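Local coordinates for trimeric intracellular cation channel type 1B.2 (Caenorhabditis elegans, PDB 5EIK), which forms a homotrimeric potassium channel of intracellular membranes that binds PIP2 and may supply counter-ion current during calcium release from stores, at residues E151-Q156 / E208-Y213. Residues are numbered along the deposited sequence; the frame is centred on the assembly and turned at random.
Sequences ESYLVQ and ERHSMY
Tyr153, in the first turn of helix 153-165, and His210, the residue that breaks helical geometry after helix 194-209, face each other with CA atoms 9.1 Å apart, so side chains alone bridge the two backbones. The contact joins the start of transmembrane helix 5 to the end of transmembrane helix 6 at what is assigned as the lumenal side of the TRIC channel fold, and is built on an offset aromatic stack. The Tyr153 and His210 rings reach in from opposite directions and lie almost parallel, 10° between planes and 4.0 Å between centroids. Their overlap is partial: Tyr153 CZ sits over the rim of the imidazole, 3.4 Å from His210 CG. His210 chi1 of -69° carries the imidazole toward helix 153-165, and chi2 turns NE2 to Gln156. That N-H donates to Gln156 OE1, 2.8 Å away, meeting a lone pair in the carbonyl plane, with OE1 itself only 5° out of the imidazole plane. Amide and ring are thus nearly coplanar, which would restrain rotation of the imidazole against the tyrosine face. Gln156 NE2 in turn bonds Tyr149 O, tying the buried amide to the chain just ahead of the helix. Beside the CE2 edge of the tyrosine, Met212 adds a Met-aromatic contact, its SD 3.9 Å from Tyr153 CE2, while its bent end brings CE to 3.4 Å from Tyr153 OH.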
ATOM      1  N   GLU A 151       9.849 -23.954  -6.205  1.00 53.24           N
ATOM      2  CA  GLU A 151      10.880 -24.158  -5.186  1.00 59.80           C
ATOM      3  C   GLU A 151      10.939 -23.132  -4.056  1.00 61.28           C
ATOM      4  O   GLU A 151      11.802 -23.215  -3.180  1.00 62.84           O
ATOM      5  CB  GLU A 151      12.250 -24.244  -5.863  1.00 65.71           C
ATOM      6  CG  GLU A 151      12.244 -25.050  -7.153  1.00 77.21           C
ATOM      7  CD  GLU A 151      11.701 -26.458  -6.968  1.00 86.48           C
ATOM      8  OE1 GLU A 151      11.395 -27.113  -7.989  1.00 89.16           O
ATOM      9  OE2 GLU A 151      11.583 -26.911  -5.809  1.00 86.54           O
ATOM     10  N   SER A 152      10.027 -22.170  -4.063  1.00 59.63           N
ATOM     11  CA  SER A 152      10.030 -21.142  -3.034  1.00 52.96           C
ATOM     12  C   SER A 152       9.093 -21.496  -1.889  1.00 51.36           C
ATOM     13  O   SER A 152       7.944 -21.061  -1.866  1.00 49.74           O
ATOM     14  CB  SER A 152       9.627 -19.801  -3.644  1.00 59.69           C
ATOM     15  OG  SER A 152      10.414 -19.517  -4.788  1.00 61.73           O
ATOM     16  N   TYR A 153       9.596 -22.287  -0.947  1.00 42.20           N
ATOM     17  CA  TYR A 153       8.817 -22.713   0.208  1.00 43.01           C
ATOM     18  C   TYR A 153       8.267 -21.543   1.019  1.00 43.56           C
ATOM     19  O   TYR A 153       7.127 -21.574   1.485  1.00 40.39           O
ATOM     20  CB  TYR A 153       9.673 -23.583   1.134  1.00 42.28           C
ATOM     21  CG  TYR A 153       9.828 -25.026   0.708  1.00 62.41           C
ATOM     22  CD1 TYR A 153      10.232 -25.359  -0.586  1.00 66.18           C
ATOM     23  CD2 TYR A 153       9.631 -26.063   1.625  1.00 69.51           C
ATOM     24  CE1 TYR A 153      10.442 -26.688  -0.953  1.00 75.79           C
ATOM     25  CE2 TYR A 153       9.837 -27.393   1.270  1.00 72.07           C
ATOM     26  CZ  TYR A 153      10.245 -27.699  -0.019  1.00 81.02           C
ATOM     27  OH  TYR A 153      10.469 -29.011  -0.366  1.00 84.64           O
ATOM     28  N   LEU A 154       9.092 -20.518   1.192  1.00 42.86           N
ATOM     29  CA  LEU A 154       8.704 -19.351   1.962  1.00 37.60           C
ATOM     30  C   LEU A 154       7.540 -18.616   1.310  1.00 38.62           C
ATOM     31  O   LEU A 154       6.558 -18.300   1.972  1.00 40.88           O
ATOM     32  CB  LEU A 154       9.896 -18.419   2.114  1.00 41.81           C
ATOM     33  CG  LEU A 154       9.782 -17.380   3.224  1.00 49.39           C
ATOM     34  CD1 LEU A 154       9.278 -18.043   4.498  1.00 52.81           C
ATOM     35  CD2 LEU A 154      11.147 -16.742   3.447  1.00 51.47           C
ATOM     36  N   VAL A 155       7.653 -18.343   0.013  1.00 32.30           N
ATOM     37  CA  VAL A 155       6.588 -17.663  -0.705  1.00 37.02           C
ATOM     38  C   VAL A 155       5.284 -18.462  -0.585  1.00 40.35           C
ATOM     39  O   VAL A 155       4.214 -17.897  -0.339  1.00 36.52           O
ATOM     40  CB  VAL A 155       6.939 -17.497  -2.195  1.00 45.96           C
ATOM     41  CG1 VAL A 155       5.768 -16.896  -2.943  1.00 40.63           C
ATOM     42  CG2 VAL A 155       8.150 -16.602  -2.342  1.00 45.75           C
ATOM     43  N   GLN A 156       5.386 -19.776  -0.754  1.00 33.43           N
ATOM     44  CA  GLN A 156       4.236 -20.655  -0.659  1.00 35.87           C
ATOM     45  C   GLN A 156       3.550 -20.514   0.702  1.00 38.08           C
ATOM     46  O   GLN A 156       2.327 -20.436   0.792  1.00 31.75           O
ATOM     47  CB  GLN A 156       4.679 -22.095  -0.883  1.00 31.27           C
ATOM     48  CG  GLN A 156       5.152 -22.372  -2.306  1.00 44.75           C
ATOM     49  CD  GLN A 156       5.960 -23.653  -2.410  1.00 46.23           C
ATOM     50  OE1 GLN A 156       5.923 -24.491  -1.509  1.00 51.36           O
ATOM     51  NE2 GLN A 156       6.686 -23.814  -3.507  1.00 46.00           N
ATOM     52  N   GLU A 208       3.208 -30.737   3.216  1.00 53.48           N
ATOM     53  CA  GLU A 208       2.380 -31.783   2.654  1.00 60.95           C
ATOM     54  C   GLU A 208       2.512 -31.804   1.134  1.00 59.90           C
ATOM     55  O   GLU A 208       2.560 -32.871   0.519  1.00 63.46           O
ATOM     56  CB  GLU A 208       0.935 -31.533   3.060  1.00 69.16           C
ATOM     57  CG  GLU A 208       0.008 -32.671   2.789  1.00 80.66           C
ATOM     58  CD  GLU A 208      -1.350 -32.460   3.414  1.00 89.31           C
ATOM     59  OE1 GLU A 208      -2.058 -31.524   2.984  1.00 90.75           O
ATOM     60  OE2 GLU A 208      -1.705 -33.224   4.337  1.00 93.48           O
ATOM     61  N   ARG A 209       2.579 -30.620   0.537  1.00 56.82           N
ATOM     62  CA  ARG A 209       2.706 -30.479  -0.910  1.00 58.24           C
ATOM     63  C   ARG A 209       4.061 -30.956  -1.427  1.00 62.92           C
ATOM     64  O   ARG A 209       4.207 -31.289  -2.604  1.00 55.89           O
ATOM     65  CB  ARG A 209       2.511 -29.015  -1.305  1.00 61.51           C
ATOM     66  CG  ARG A 209       1.073 -28.562  -1.308  1.00 64.17           C
ATOM     67  CD  ARG A 209       0.395 -28.965  -2.598  1.00 65.16           C
ATOM     68  NE  ARG A 209      -1.051 -28.809  -2.521  1.00 63.32           N
ATOM     69  CZ  ARG A 209      -1.890 -29.165  -3.485  1.00 62.85           C
ATOM     70  NH1 ARG A 209      -1.426 -29.697  -4.609  1.00 58.42           N
ATOM     71  NH2 ARG A 209      -3.194 -28.999  -3.318  1.00 61.58           N
ATOM     72  N   HIS A 210       5.054 -30.972  -0.550  1.00 64.16           N
ATOM     73  CA  HIS A 210       6.386 -31.406  -0.937  1.00 72.67           C
ATOM     74  C   HIS A 210       6.686 -32.769  -0.335  1.00 78.40           C
ATOM     75  O   HIS A 210       7.828 -33.227  -0.338  1.00 76.54           O
ATOM     76  CB  HIS A 210       7.421 -30.374  -0.487  1.00 74.75           C
ATOM     77  CG  HIS A 210       7.346 -29.086  -1.243  1.00 76.93           C
ATOM     78  ND1 HIS A 210       7.718 -28.980  -2.566  1.00 81.10           N
ATOM     79  CD2 HIS A 210       6.907 -27.859  -0.877  1.00 74.79           C
ATOM     80  CE1 HIS A 210       7.510 -27.743  -2.982  1.00 84.26           C
ATOM     81  NE2 HIS A 210       7.017 -27.043  -1.976  1.00 77.56           N
ATOM     82  N   SER A 211       5.637 -33.403   0.183  1.00 82.48           N
ATOM     83  CA  SER A 211       5.725 -34.727   0.786  1.00 88.69           C
ATOM     84  C   SER A 211       6.980 -34.905   1.622  1.00 93.50           C
ATOM     85  O   SER A 211       7.841 -35.716   1.285  1.00 95.95           O
ATOM     86  CB  SER A 211       5.693 -35.796  -0.308  1.00 83.20           C
ATOM     87  OG  SER A 211       4.532 -35.670  -1.108  1.00 82.97           O
ATOM     88  N   MET A 212       7.086 -34.164   2.717  1.00 97.66           N
ATOM     89  CA  MET A 212       8.267 -34.282   3.553  1.00106.54           C
ATOM     90  C   MET A 212       7.999 -34.888   4.926  1.00109.82           C
ATOM     91  O   MET A 212       7.836 -36.102   5.057  1.00111.87           O
ATOM     92  CB  MET A 212       8.943 -32.915   3.698  1.00109.42           C
ATOM     93  CG  MET A 212       9.299 -32.273   2.366  1.00115.02           C
ATOM     94  SD  MET A 212      10.554 -30.983   2.497  1.00124.51           S
ATOM     95  CE  MET A 212      11.803 -31.598   1.351  1.00120.49           C
ATOM     96  N   TYR A 213       7.951 -34.036   5.944  1.00111.00           N
ATOM     97  CA  TYR A 213       7.734 -34.480   7.316  1.00110.36           C
ATOM     98  C   TYR A 213       6.343 -35.042   7.589  1.00108.89           C
ATOM     99  O   TYR A 213       6.123 -35.677   8.618  1.00108.91           O
ATOM    100  CB  TYR A 213       8.013 -33.322   8.273  1.00114.72           C
ATOM    101  CG  TYR A 213       9.343 -32.649   8.029  1.00122.18           C
ATOM    102  CD1 TYR A 213      10.543 -33.332   8.231  1.00127.59           C
ATOM    103  CD2 TYR A 213       9.405 -31.332   7.577  1.00125.48           C
ATOM    104  CE1 TYR A 213      11.773 -32.720   7.986  1.00129.15           C
ATOM    105  CE2 TYR A 213      10.629 -30.710   7.328  1.00128.59           C
ATOM    106  CZ  TYR A 213      11.807 -31.409   7.535  1.00128.77           C
ATOM    107  OH  TYR A 213      13.015 -30.800   7.287  1.00131.56           O
TER